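Local coordinates for protein lysine-sensitive aspartokinase 3 (Escherichia coli, PDB 2J0X) that phosphorylates L-aspartate with ATP to give 4-phospho-L-aspartate, opening the pathway to lysine, and is allosterically inhibited by L-lysine, at residues V33-L38 and P172-G177; V145-D150 and S187-R192; E294-F299 and I392-S397. One frame throughout, in Å; residues are numbered along the deposited sequence.

Contact 1: V33-L38 and P172-G177; sequences VRLVVL and PRLNEG
Arg34 reaches Leu174 because its CG stands beside the backbone N (chi1 -78°) and its chain then bends at chi2 and chi3, which carries the guanidinium across to the last turn of the helix. The two segments are strand 33-38 and the C-terminal end of helix 159-176, an alpha/beta contact in the amino acid kinase fold, where a helix lies against a largely parallel sheet. Two guanidinium nitrogens converge on one acceptor: Arg34 NH1 lies 2.9 Å from Leu174 O and Arg34 NH2 3.0 Å from the same oxygen. Both bonds are weak and strongly bent, with angles at hydrogen near 125°, as expected when a fork straddles a single carbonyl that meets it obliquely. Carbonyls at a helix C terminus carry partial negative charge, so the cationic group is probably favoured here. Asn175 ND2 sits at the guanidinium edge, in its plane, 3.9 Å from Arg34 NH2. With an alanine in place of Arg34 both donors to Leu174 O are gone, and this flank of the helix end would probably be uncovered. Gly177, the first residue past the helix, has a positive phi of 148°, backbone angles that would jam a side chain against the preceding carbonyl. Beneath this polar layer the contact is apolar. Leu35 and Leu174 both touch Val179 and Leu212, and helix 200-211 adds Leu208 against Leu35. Between the segments themselves the CD2 branch of Leu174 rests against the strand, 4.1 Å from Leu35 CB.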
ATOM      1  N   VAL A  33     -16.056 -42.175   4.256  1.00 38.38           N
ATOM      2  CA  VAL A  33     -14.924 -41.535   4.908  1.00 38.52           C
ATOM      3  C   VAL A  33     -14.090 -42.651   5.519  1.00 35.66           C
ATOM      4  O   VAL A  33     -14.581 -43.464   6.297  1.00 28.72           O
ATOM      5  CB  VAL A  33     -15.366 -40.498   5.987  1.00 35.03           C
ATOM      6  CG1 VAL A  33     -16.588 -39.732   5.483  1.00 20.99           C
ATOM      7  CG2 VAL A  33     -15.641 -41.168   7.314  1.00 38.15           C
ATOM      8  N   ARG A  34     -12.831 -42.720   5.118  1.00 37.27           N
ATOM      9  CA  ARG A  34     -11.963 -43.755   5.633  1.00 40.74           C
ATOM     10  C   ARG A  34     -10.677 -43.149   6.154  1.00 41.01           C
ATOM     11  O   ARG A  34      -9.812 -43.847   6.689  1.00 45.60           O
ATOM     12  CB  ARG A  34     -11.700 -44.792   4.540  1.00 54.72           C
ATOM     13  CG  ARG A  34     -12.867 -45.752   4.358  1.00 58.77           C
ATOM     14  CD  ARG A  34     -13.202 -45.984   2.894  1.00 64.13           C
ATOM     15  NE  ARG A  34     -12.065 -46.468   2.114  1.00 75.78           N
ATOM     16  CZ  ARG A  34     -11.287 -47.488   2.467  1.00 74.17           C
ATOM     17  NH1 ARG A  34     -11.509 -48.144   3.600  1.00 66.78           N
ATOM     18  NH2 ARG A  34     -10.296 -47.867   1.669  1.00 70.97           N
ATOM     19  N   LEU A  35     -10.570 -41.834   6.011  1.00 33.92           N
ATOM     20  CA  LEU A  35      -9.403 -41.117   6.486  1.00 30.67           C
ATOM     21  C   LEU A  35      -9.888 -39.917   7.280  1.00 28.20           C
ATOM     22  O   LEU A  35     -10.655 -39.106   6.780  1.00 26.75           O
ATOM     23  CB  LEU A  35      -8.548 -40.656   5.307  1.00 35.83           C
ATOM     24  CG  LEU A  35      -7.269 -39.935   5.721  1.00 47.57           C
ATOM     25  CD1 LEU A  35      -6.522 -40.782   6.748  1.00 49.86           C
ATOM     26  CD2 LEU A  35      -6.414 -39.664   4.498  1.00 41.93           C
ATOM     27  N   VAL A  36      -9.459 -39.816   8.528  1.00 36.38           N
ATOM     28  CA  VAL A  36      -9.865 -38.693   9.358  1.00 36.95           C
ATOM     29  C   VAL A  36      -8.637 -37.972   9.882  1.00 33.93           C
ATOM     30  O   VAL A  36      -7.746 -38.579  10.492  1.00 26.95           O
ATOM     31  CB  VAL A  36     -10.728 -39.138  10.554  1.00 44.34           C
ATOM     32  CG1 VAL A  36     -11.229 -37.911  11.308  1.00 30.94           C
ATOM     33  CG2 VAL A  36     -11.900 -39.990  10.067  1.00 47.79           C
ATOM     34  N   VAL A  37      -8.600 -36.670   9.628  1.00 28.35           N
ATOM     35  CA  VAL A  37      -7.493 -35.832  10.049  1.00 22.06           C
ATOM     36  C   VAL A  37      -7.949 -34.951  11.199  1.00 16.27           C
ATOM     37  O   VAL A  37      -8.958 -34.263  11.106  1.00 21.36           O
ATOM     38  CB  VAL A  37      -7.029 -34.975   8.881  1.00 21.59           C
ATOM     39  CG1 VAL A  37      -5.707 -34.308   9.214  1.00 18.04           C
ATOM     40  CG2 VAL A  37      -6.921 -35.852   7.639  1.00  5.81           C
ATOM     41  N   LEU A  38      -7.210 -34.977  12.296  1.00 18.14           N
ATOM     42  CA  LEU A  38      -7.604 -34.184  13.445  1.00 19.44           C
ATOM     43  C   LEU A  38      -6.558 -33.192  13.890  1.00 20.21           C
ATOM     44  O   LEU A  38      -5.365 -33.337  13.607  1.00 20.95           O
ATOM     45  CB  LEU A  38      -7.932 -35.086  14.640  1.00 16.82           C
ATOM     46  CG  LEU A  38      -8.947 -36.227  14.509  1.00 11.94           C
ATOM     47  CD1 LEU A  38      -9.277 -36.715  15.895  1.00 12.09           C
ATOM     48  CD2 LEU A  38     -10.219 -35.759  13.825  1.00 30.15           C
ATOM     49  N   PRO A 172      -2.161 -48.675   1.849  1.00 53.72           N
ATOM     50  CA  PRO A 172      -2.308 -50.050   2.339  1.00 50.80           C
ATOM     51  C   PRO A 172      -3.155 -50.140   3.610  1.00 52.32           C
ATOM     52  O   PRO A 172      -4.012 -51.010   3.723  1.00 52.95           O
ATOM     53  CB  PRO A 172      -0.867 -50.492   2.560  1.00 51.08           C
ATOM     54  CG  PRO A 172      -0.148 -49.789   1.436  1.00 65.96           C
ATOM     55  CD  PRO A 172      -0.757 -48.397   1.484  1.00 68.23           C
ATOM     56  N   ARG A 173      -2.929 -49.241   4.564  1.00 53.87           N
ATOM     57  CA  ARG A 173      -3.702 -49.268   5.805  1.00 51.73           C
ATOM     58  C   ARG A 173      -5.161 -48.880   5.571  1.00 54.17           C
ATOM     59  O   ARG A 173      -6.064 -49.427   6.208  1.00 52.31           O
ATOM     60  CB  ARG A 173      -3.085 -48.338   6.854  1.00 44.79           C
ATOM     61  CG  ARG A 173      -1.708 -48.764   7.358  1.00 52.66           C
ATOM     62  CD  ARG A 173      -1.749 -50.106   8.078  1.00 53.36           C
ATOM     63  NE  ARG A 173      -1.690 -51.249   7.167  1.00 63.08           N
ATOM     64  CZ  ARG A 173      -0.621 -51.574   6.445  1.00 62.39           C
ATOM     65  NH1 ARG A 173       0.480 -50.840   6.524  1.00 55.18           N
ATOM     66  NH2 ARG A 173      -0.645 -52.641   5.653  1.00 61.95           N
ATOM     67  N   LEU A 174      -5.400 -47.933   4.668  1.00 51.72           N
ATOM     68  CA  LEU A 174      -6.768 -47.525   4.374  1.00 49.40           C
ATOM     69  C   LEU A 174      -7.559 -48.718   3.840  1.00 51.41           C
ATOM     70  O   LEU A 174      -8.764 -48.818   4.059  1.00 49.07           O
ATOM     71  CB  LEU A 174      -6.785 -46.389   3.351  1.00 45.92           C
ATOM     72  CG  LEU A 174      -6.289 -45.038   3.861  1.00 54.36           C
ATOM     73  CD1 LEU A 174      -6.144 -44.078   2.696  1.00 54.53           C
ATOM     74  CD2 LEU A 174      -7.261 -44.497   4.894  1.00 36.70           C
ATOM     75  N   ASN A 175      -6.879 -49.622   3.140  1.00 50.59           N
ATOM     76  CA  ASN A 175      -7.545 -50.800   2.606  1.00 43.05           C
ATOM     77  C   ASN A 175      -7.999 -51.717   3.732  1.00 44.76           C
ATOM     78  O   ASN A 175      -9.035 -52.366   3.622  1.00 40.89           O
ATOM     79  CB  ASN A 175      -6.624 -51.551   1.650  1.00 39.63           C
ATOM     80  CG  ASN A 175      -6.689 -51.008   0.238  1.00 51.81           C
ATOM     81  OD1 ASN A 175      -5.946 -51.441  -0.636  1.00 64.37           O
ATOM     82  ND2 ASN A 175      -7.589 -50.060   0.005  1.00 58.54           N
ATOM     83  N   GLU A 176      -7.229 -51.764   4.818  1.00 48.36           N
ATOM     84  CA  GLU A 176      -7.581 -52.595   5.970  1.00 40.24           C
ATOM     85  C   GLU A 176      -8.831 -52.027   6.618  1.00 39.26           C
ATOM     86  O   GLU A 176      -9.535 -52.728   7.326  1.00 38.50           O
ATOM     87  CB  GLU A 176      -6.475 -52.601   7.032  1.00 40.68           C
ATOM     88  CG  GLU A 176      -5.117 -53.139   6.603  1.00 59.92           C
ATOM     89  CD  GLU A 176      -4.078 -53.054   7.722  1.00 59.14           C
ATOM     90  OE1 GLU A 176      -3.914 -51.956   8.294  1.00 63.12           O
ATOM     91  OE2 GLU A 176      -3.423 -54.076   8.030  1.00 50.25           O
ATOM     92  N   GLY A 177      -9.085 -50.743   6.395  1.00 47.22           N
ATOM     93  CA  GLY A 177     -10.254 -50.118   6.985  1.00 52.07           C
ATOM     94  C   GLY A 177     -10.050 -48.654   7.317  1.00 57.55           C
ATOM     95  O   GLY A 177      -9.217 -47.982   6.702  1.00 70.73           O
TER

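Contact 2: V145-D150 and S187-R192; sequences VMRTND and SENKGR
Ser187 pairs with Arg147 as parallel neighbours in the sheet, the two strands being the ends of a beta-alpha-beta unit whose crossover is helix 159-176. The serine is held through both its N-H and its C=O: Ser187 N donates to Met146 O at 3.0 Å, nearly straight at 169°, while Ser187 O accepts from Thr148 N at 3.1 Å, the donor standing above the carbonyl plane. Its hydroxyl, set between the backbone N and the carbonyl carbon (chi1 62°), hydrogen-bonds to Arg143 O. Thr148 OG1 in turn is paired with Thr194 OG1, which links this edge to strand 193-195. From Glu188 to Gly191 the chain makes a type I beta turn. Glu188 CA approaches Thr148 O at 3.3 Å in a CA-H...O contact, and its side-chain CB lies against Asn149 O. Asn189 follows, its ND2 lying over one face of the Arg147 guanidinium, 4.4 Å from Arg147 NH2. Gly191, with positive phi, completes the reversal and brings Arg192 back beside Glu188, where guanidinium and carboxylate form a salt bridge. Asp150 lies near this pair, like-charged with Glu188 and opposite to Arg192, yet beyond salt-bridge range of the arginine. In the carboxylate grip itself, Arg192 NE meets Glu188 OE2 on its syn side at 2.7 Å, the oxygen lying almost in the guanidinium plane.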
ATOM      1  N   VAL A 145       4.235 -40.223   6.092  1.00 25.84           N
ATOM      2  CA  VAL A 145       3.927 -39.798   4.738  1.00 18.25           C
ATOM      3  C   VAL A 145       4.117 -38.303   4.472  1.00 30.84           C
ATOM      4  O   VAL A 145       4.432 -37.899   3.349  1.00 37.43           O
ATOM      5  CB  VAL A 145       2.481 -40.157   4.405  1.00 14.51           C
ATOM      6  CG1 VAL A 145       2.123 -39.623   3.049  1.00 34.92           C
ATOM      7  CG2 VAL A 145       2.298 -41.666   4.442  1.00 20.00           C
ATOM      8  N   MET A 146       3.931 -37.487   5.504  1.00 28.32           N
ATOM      9  CA  MET A 146       4.057 -36.042   5.366  1.00 28.24           C
ATOM     10  C   MET A 146       5.509 -35.516   5.354  1.00 35.65           C
ATOM     11  O   MET A 146       5.988 -34.955   6.348  1.00 36.38           O
ATOM     12  CB  MET A 146       3.241 -35.372   6.479  1.00 24.55           C
ATOM     13  CG  MET A 146       2.908 -33.918   6.228  1.00 30.27           C
ATOM     14  SD  MET A 146       2.218 -33.649   4.579  1.00 31.15           S
ATOM     15  CE  MET A 146       0.646 -34.444   4.725  1.00  2.71           C
ATOM     16  N   ARG A 147       6.199 -35.699   4.223  1.00 35.65           N
ATOM     17  CA  ARG A 147       7.580 -35.230   4.045  1.00 29.10           C
ATOM     18  C   ARG A 147       7.624 -33.751   3.731  1.00 27.70           C
ATOM     19  O   ARG A 147       7.023 -33.300   2.761  1.00 38.34           O
ATOM     20  CB  ARG A 147       8.269 -35.956   2.893  1.00 37.04           C
ATOM     21  CG  ARG A 147       8.831 -37.302   3.246  1.00 64.11           C
ATOM     22  CD  ARG A 147       9.899 -37.192   4.314  1.00 76.13           C
ATOM     23  NE  ARG A 147      10.605 -38.458   4.469  1.00 95.39           N
ATOM     24  CZ  ARG A 147      11.281 -39.057   3.493  1.00104.48           C
ATOM     25  NH1 ARG A 147      11.343 -38.503   2.288  1.00101.28           N
ATOM     26  NH2 ARG A 147      11.896 -40.209   3.717  1.00114.69           N
ATOM     27  N   THR A 148       8.366 -33.004   4.535  1.00 30.48           N
ATOM     28  CA  THR A 148       8.483 -31.569   4.346  1.00 36.57           C
ATOM     29  C   THR A 148       9.953 -31.162   4.406  1.00 36.95           C
ATOM     30  O   THR A 148      10.817 -31.986   4.683  1.00 38.14           O
ATOM     31  CB  THR A 148       7.709 -30.836   5.451  1.00 37.33           C
ATOM     32  OG1 THR A 148       8.314 -31.104   6.723  1.00 34.38           O
ATOM     33  CG2 THR A 148       6.276 -31.328   5.491  1.00 30.33           C
ATOM     34  N   ASN A 149      10.239 -29.897   4.137  1.00 32.96           N
ATOM     35  CA  ASN A 149      11.606 -29.412   4.201  1.00 25.66           C
ATOM     36  C   ASN A 149      11.889 -29.111   5.670  1.00 33.22           C
ATOM     37  O   ASN A 149      11.099 -29.478   6.543  1.00 29.40           O
ATOM     38  CB  ASN A 149      11.731 -28.147   3.375  1.00 26.07           C
ATOM     39  CG  ASN A 149      10.792 -27.075   3.843  1.00 39.13           C
ATOM     40  OD1 ASN A 149       9.623 -27.341   4.111  1.00 44.47           O
ATOM     41  ND2 ASN A 149      11.291 -25.853   3.949  1.00 59.16           N
ATOM     42  N   ASP A 150      13.001 -28.441   5.950  1.00 36.35           N
ATOM     43  CA  ASP A 150      13.332 -28.118   7.330  1.00 33.59           C
ATOM     44  C   ASP A 150      13.028 -26.673   7.726  1.00 33.79           C
ATOM     45  O   ASP A 150      13.730 -26.080   8.551  1.00 40.10           O
ATOM     46  CB  ASP A 150      14.792 -28.483   7.624  1.00 32.64           C
ATOM     47  CG  ASP A 150      15.776 -27.822   6.675  1.00 46.34           C
ATOM     48  OD1 ASP A 150      16.966 -28.212   6.708  1.00 45.37           O
ATOM     49  OD2 ASP A 150      15.374 -26.917   5.910  1.00 58.04           O
ATOM     50  N   SER A 187       7.283 -34.413   9.017  1.00 46.10           N
ATOM     51  CA  SER A 187       8.670 -34.698   9.383  1.00 45.96           C
ATOM     52  C   SER A 187       9.576 -34.392   8.207  1.00 43.00           C
ATOM     53  O   SER A 187       9.199 -34.593   7.052  1.00 37.93           O
ATOM     54  CB  SER A 187       8.841 -36.166   9.777  1.00 34.79           C
ATOM     55  OG  SER A 187       8.524 -37.017   8.694  1.00 22.01           O
ATOM     56  N   GLU A 188      10.770 -33.897   8.508  1.00 49.17           N
ATOM     57  CA  GLU A 188      11.739 -33.559   7.476  1.00 54.06           C
ATOM     58  C   GLU A 188      12.608 -34.770   7.133  1.00 49.79           C
ATOM     59  O   GLU A 188      12.636 -35.762   7.865  1.00 41.65           O
ATOM     60  CB  GLU A 188      12.598 -32.368   7.936  1.00 55.92           C
ATOM     61  CG  GLU A 188      14.058 -32.432   7.533  1.00 50.17           C
ATOM     62  CD  GLU A 188      14.940 -32.882   8.675  1.00 47.05           C
ATOM     63  OE1 GLU A 188      14.525 -33.792   9.423  1.00 38.18           O
ATOM     64  OE2 GLU A 188      16.050 -32.329   8.822  1.00 50.84           O
ATOM     65  N   ASN A 189      13.306 -34.685   6.009  1.00 49.94           N
ATOM     66  CA  ASN A 189      14.158 -35.772   5.561  1.00 49.34           C
ATOM     67  C   ASN A 189      15.064 -36.337   6.658  1.00 46.57           C
ATOM     68  O   ASN A 189      15.209 -37.557   6.768  1.00 33.27           O
ATOM     69  CB  ASN A 189      15.005 -35.312   4.379  1.00 54.19           C
ATOM     70  CG  ASN A 189      15.798 -36.435   3.773  1.00 62.49           C
ATOM     71  OD1 ASN A 189      16.691 -36.209   2.957  1.00 75.95           O
ATOM     72  ND2 ASN A 189      15.472 -37.664   4.160  1.00 73.85           N
ATOM     73  N   LYS A 190      15.672 -35.466   7.464  1.00 49.59           N
ATOM     74  CA  LYS A 190      16.556 -35.932   8.534  1.00 46.59           C
ATOM     75  C   LYS A 190      15.808 -36.430   9.772  1.00 50.05           C
ATOM     76  O   LYS A 190      16.395 -36.569  10.847  1.00 53.85           O
ATOM     77  CB  LYS A 190      17.558 -34.843   8.932  1.00 39.90           C
ATOM     78  CG  LYS A 190      18.575 -34.532   7.850  1.00 42.44           C
ATOM     79  CD  LYS A 190      19.579 -33.471   8.288  1.00 47.20           C
ATOM     80  CE  LYS A 190      20.587 -33.192   7.180  1.00 43.86           C
ATOM     81  NZ  LYS A 190      21.627 -32.224   7.607  1.00 49.78           N
ATOM     82  N   GLY A 191      14.513 -36.690   9.615  1.00 43.95           N
ATOM     83  CA  GLY A 191      13.725 -37.220  10.713  1.00 31.92           C
ATOM     84  C   GLY A 191      13.084 -36.296  11.724  1.00 28.85           C
ATOM     85  O   GLY A 191      12.157 -36.719  12.400  1.00 32.44           O
ATOM     86  N   ARG A 192      13.550 -35.056  11.848  1.00 34.72           N
ATOM     87  CA  ARG A 192      12.956 -34.142  12.822  1.00 36.23           C
ATOM     88  C   ARG A 192      11.477 -33.866  12.535  1.00 31.54           C
ATOM     89  O   ARG A 192      11.030 -33.914  11.390  1.00 27.41           O
ATOM     90  CB  ARG A 192      13.739 -32.817  12.877  1.00 48.36           C
ATOM     91  CG  ARG A 192      15.121 -32.900  13.563  1.00 24.30           C
ATOM     92  CD  ARG A 192      16.143 -33.565  12.664  1.00 28.30           C
ATOM     93  NE  ARG A 192      16.429 -32.761  11.480  1.00 34.02           N
ATOM     94  CZ  ARG A 192      17.054 -31.588  11.512  1.00 45.49           C
ATOM     95  NH1 ARG A 192      17.460 -31.091  12.677  1.00 44.29           N
ATOM     96  NH2 ARG A 192      17.273 -30.911  10.385  1.00 31.43           N
TER

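Contact 3: E294-F299 and I392-S397; sequences ENPPLF and IGNDLS
Leu298 and Leu396 meet where the loop 294-299 runs into strand 299-314 beside the end of strand 379-393, an antiparallel pairing of the two central strands of the six-stranded ACT-region sheet, in the part required for homodimerization. The side chain of Leu298 has CG anti to the backbone N (chi1 180°), a setting that carries CD1 back across to the partner although CB points away. There Leu298 CD1 packs on Leu396 CD2 at 3.6 Å, the two chains crossing at a slant. The same Leu396 methyl also serves Phe299, whose CE2 lies 3.8 Å from Leu396 CD2. One branch is therefore shared by an aliphatic and an aromatic neighbour, and Leu298 CG lies over one face of the Phe299 ring, near its rim. Val409 and Phe448 touch that ring from elsewhere in the chain.

Asn394 carries the polar half. With CG beside the backbone N (chi1 -70°), its amide comes to lie against Pro296 and Pro297: ND2 gives a weak bond to Pro297 O at 3.3 Å, and Pro296 CB is equally near that nitrogen. The backbone N of Asn394 donates to Leu298 O at 3.2 Å, from well above the carbonyl plane. Gly393, in a non-hydrogen-bonded pair with Phe299, has its CA 4.1 Å from Phe299 CA, and a side chain there would run into Leu298 O. The chemistry implies a division: the loop offers the acceptors Pro297 O and Leu298 O, its prolines having no N-H to give, and Asn394 supplies both donors, while the leucines and the phenylalanine supply the apolar cover.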
ATOM      1  N   GLU A 294     -20.192 -24.843 -13.029  1.00 52.72           N
ATOM      2  CA  GLU A 294     -20.911 -24.832 -14.303  1.00 59.26           C
ATOM      3  C   GLU A 294     -21.033 -23.460 -14.978  1.00 56.75           C
ATOM      4  O   GLU A 294     -20.258 -23.129 -15.873  1.00 57.82           O
ATOM      5  CB  GLU A 294     -22.307 -25.442 -14.113  1.00 77.05           C
ATOM      6  CG  GLU A 294     -23.111 -25.596 -15.405  1.00 94.85           C
ATOM      7  CD  GLU A 294     -22.588 -26.702 -16.304  1.00102.09           C
ATOM      8  OE1 GLU A 294     -22.764 -27.890 -15.950  1.00100.93           O
ATOM      9  OE2 GLU A 294     -21.999 -26.383 -17.361  1.00101.06           O
ATOM     10  N   ASN A 295     -22.018 -22.675 -14.563  1.00 52.69           N
ATOM     11  CA  ASN A 295     -22.239 -21.354 -15.134  1.00 54.25           C
ATOM     12  C   ASN A 295     -22.227 -20.354 -13.992  1.00 52.14           C
ATOM     13  O   ASN A 295     -23.249 -20.083 -13.361  1.00 58.56           O
ATOM     14  CB  ASN A 295     -23.583 -21.309 -15.867  1.00 68.10           C
ATOM     15  CG  ASN A 295     -23.601 -22.181 -17.111  1.00 73.72           C
ATOM     16  OD1 ASN A 295     -22.905 -21.899 -18.090  1.00 76.61           O
ATOM     17  ND2 ASN A 295     -24.395 -23.251 -17.076  1.00 66.71           N
ATOM     18  N   PRO A 296     -21.055 -19.791 -13.713  1.00 43.51           N
ATOM     19  CA  PRO A 296     -20.841 -18.815 -12.647  1.00 42.61           C
ATOM     20  C   PRO A 296     -21.655 -17.543 -12.818  1.00 38.70           C
ATOM     21  O   PRO A 296     -21.606 -16.899 -13.864  1.00 40.67           O
ATOM     22  CB  PRO A 296     -19.336 -18.571 -12.713  1.00 44.30           C
ATOM     23  CG  PRO A 296     -19.041 -18.733 -14.167  1.00 33.97           C
ATOM     24  CD  PRO A 296     -19.837 -19.959 -14.524  1.00 36.97           C
ATOM     25  N   PRO A 297     -22.409 -17.163 -11.780  1.00 33.85           N
ATOM     26  CA  PRO A 297     -23.250 -15.965 -11.790  1.00 27.29           C
ATOM     27  C   PRO A 297     -22.444 -14.671 -11.741  1.00 30.06           C
ATOM     28  O   PRO A 297     -21.319 -14.651 -11.243  1.00 28.78           O
ATOM     29  CB  PRO A 297     -24.109 -16.153 -10.549  1.00 36.31           C
ATOM     30  CG  PRO A 297     -23.152 -16.821  -9.603  1.00 40.38           C
ATOM     31  CD  PRO A 297     -22.504 -17.863 -10.486  1.00 35.23           C
ATOM     32  N   LEU A 298     -23.021 -13.592 -12.269  1.00 31.31           N
ATOM     33  CA  LEU A 298     -22.357 -12.293 -12.249  1.00 24.67           C
ATOM     34  C   LEU A 298     -22.120 -11.932 -10.792  1.00 27.23           C
ATOM     35  O   LEU A 298     -21.103 -11.338 -10.445  1.00 24.72           O
ATOM     36  CB  LEU A 298     -23.231 -11.230 -12.902  1.00 23.01           C
ATOM     37  CG  LEU A 298     -22.645  -9.816 -12.936  1.00 38.65           C
ATOM     38  CD1 LEU A 298     -21.256  -9.834 -13.560  1.00 41.59           C
ATOM     39  CD2 LEU A 298     -23.569  -8.911 -13.723  1.00 43.80           C
ATOM     40  N   PHE A 299     -23.079 -12.302  -9.950  1.00 24.20           N
ATOM     41  CA  PHE A 299     -22.984 -12.065  -8.522  1.00 33.83           C
ATOM     42  C   PHE A 299     -23.300 -13.377  -7.794  1.00 34.26           C
ATOM     43  O   PHE A 299     -24.315 -14.018  -8.060  1.00 35.92           O
ATOM     44  CB  PHE A 299     -23.947 -10.949  -8.109  1.00 33.12           C
ATOM     45  CG  PHE A 299     -23.689  -9.638  -8.810  1.00 31.49           C
ATOM     46  CD1 PHE A 299     -24.554  -9.180  -9.805  1.00 33.56           C
ATOM     47  CD2 PHE A 299     -22.587  -8.858  -8.473  1.00 24.77           C
ATOM     48  CE1 PHE A 299     -24.323  -7.966 -10.449  1.00 20.48           C
ATOM     49  CE2 PHE A 299     -22.347  -7.642  -9.113  1.00 19.90           C
ATOM     50  CZ  PHE A 299     -23.217  -7.195 -10.101  1.00 21.46           C
ATOM     51  N   ILE A 392     -19.180 -10.554  -4.105  1.00 25.97           N
ATOM     52  CA  ILE A 392     -18.327 -11.594  -4.657  1.00 27.55           C
ATOM     53  C   ILE A 392     -19.045 -12.154  -5.885  1.00 30.57           C
ATOM     54  O   ILE A 392     -20.249 -12.405  -5.845  1.00 44.48           O
ATOM     55  CB  ILE A 392     -18.057 -12.721  -3.615  1.00 29.45           C
ATOM     56  CG1 ILE A 392     -17.195 -12.188  -2.465  1.00 38.81           C
ATOM     57  CG2 ILE A 392     -17.316 -13.870  -4.259  1.00 15.94           C
ATOM     58  CD1 ILE A 392     -17.885 -11.168  -1.575  1.00 48.00           C
ATOM     59  N   GLY A 393     -18.316 -12.326  -6.981  1.00 15.28           N
ATOM     60  CA  GLY A 393     -18.946 -12.849  -8.177  1.00 11.95           C
ATOM     61  C   GLY A 393     -17.983 -13.202  -9.289  1.00 20.45           C
ATOM     62  O   GLY A 393     -16.858 -13.615  -9.041  1.00 24.09           O
ATOM     63  N   ASN A 394     -18.429 -13.036 -10.528  1.00 28.68           N
ATOM     64  CA  ASN A 394     -17.602 -13.346 -11.687  1.00 21.00           C
ATOM     65  C   ASN A 394     -17.702 -12.317 -12.796  1.00 22.80           C
ATOM     66  O   ASN A 394     -18.737 -11.675 -12.982  1.00 27.32           O
ATOM     67  CB  ASN A 394     -17.977 -14.704 -12.251  1.00 24.78           C
ATOM     68  CG  ASN A 394     -17.570 -15.827 -11.350  1.00 29.03           C
ATOM     69  OD1 ASN A 394     -16.432 -16.288 -11.391  1.00 34.26           O
ATOM     70  ND2 ASN A 394     -18.494 -16.273 -10.514  1.00 34.44           N
ATOM     71  N   ASP A 395     -16.605 -12.187 -13.531  1.00 33.40           N
ATOM     72  CA  ASP A 395     -16.477 -11.244 -14.636  1.00 38.90           C
ATOM     73  C   ASP A 395     -16.740  -9.798 -14.263  1.00 35.52           C
ATOM     74  O   ASP A 395     -17.087  -8.988 -15.120  1.00 31.83           O
ATOM     75  CB  ASP A 395     -17.372 -11.666 -15.796  1.00 46.07           C
ATOM     76  CG  ASP A 395     -16.751 -12.770 -16.618  1.00 50.41           C
ATOM     77  OD1 ASP A 395     -15.653 -12.537 -17.166  1.00 40.99           O
ATOM     78  OD2 ASP A 395     -17.348 -13.863 -16.709  1.00 57.30           O
ATOM     79  N   LEU A 396     -16.545  -9.483 -12.983  1.00 35.97           N
ATOM     80  CA  LEU A 396     -16.747  -8.136 -12.461  1.00 41.37           C
ATOM     81  C   LEU A 396     -15.691  -7.160 -12.961  1.00 45.63           C
ATOM     82  O   LEU A 396     -15.758  -5.965 -12.691  1.00 39.27           O
ATOM     83  CB  LEU A 396     -16.719  -8.151 -10.938  1.00 33.02           C
ATOM     84  CG  LEU A 396     -17.834  -8.972 -10.313  1.00 34.50           C
ATOM     85  CD1 LEU A 396     -17.821  -8.751  -8.821  1.00 52.14           C
ATOM     86  CD2 LEU A 396     -19.170  -8.560 -10.900  1.00 41.11           C
ATOM     87  N   SER A 397     -14.705  -7.669 -13.686  1.00 49.11           N
ATOM     88  CA  SER A 397     -13.657  -6.812 -14.217  1.00 48.81           C
ATOM     89  C   SER A 397     -13.044  -7.431 -15.451  1.00 52.79           C
ATOM     90  O   SER A 397     -12.879  -8.648 -15.535  1.00 62.16           O
ATOM     91  CB  SER A 397     -12.568  -6.580 -13.175  1.00 51.07           C
ATOM     92  OG  SER A 397     -11.480  -5.872 -13.742  1.00 54.33           O
TER

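Overall arrangement
From the N terminus, strand 33-38 comes first, and contact 1 closes a long, mostly helical loop when the chain returns at 172-177. Before that return, segment 145-150 opens contact 2, which closes at 187-192; the two loops therefore cross. Helix 159-176 joins them: it follows strand 147-148, ends in contact 1 and leads into strand 178-188, the sheet neighbour of 33-38. Together they tie that helix and its flanking strands into the sheet of the amino acid kinase domain, their centres 22 Å apart. Contact 3 follows in series, closing the loop from 294-299 to 392-397 about 37 Å from contact 1 between centres, and joins strands 299-314 and 379-393 in the regulatory, dimer-forming part.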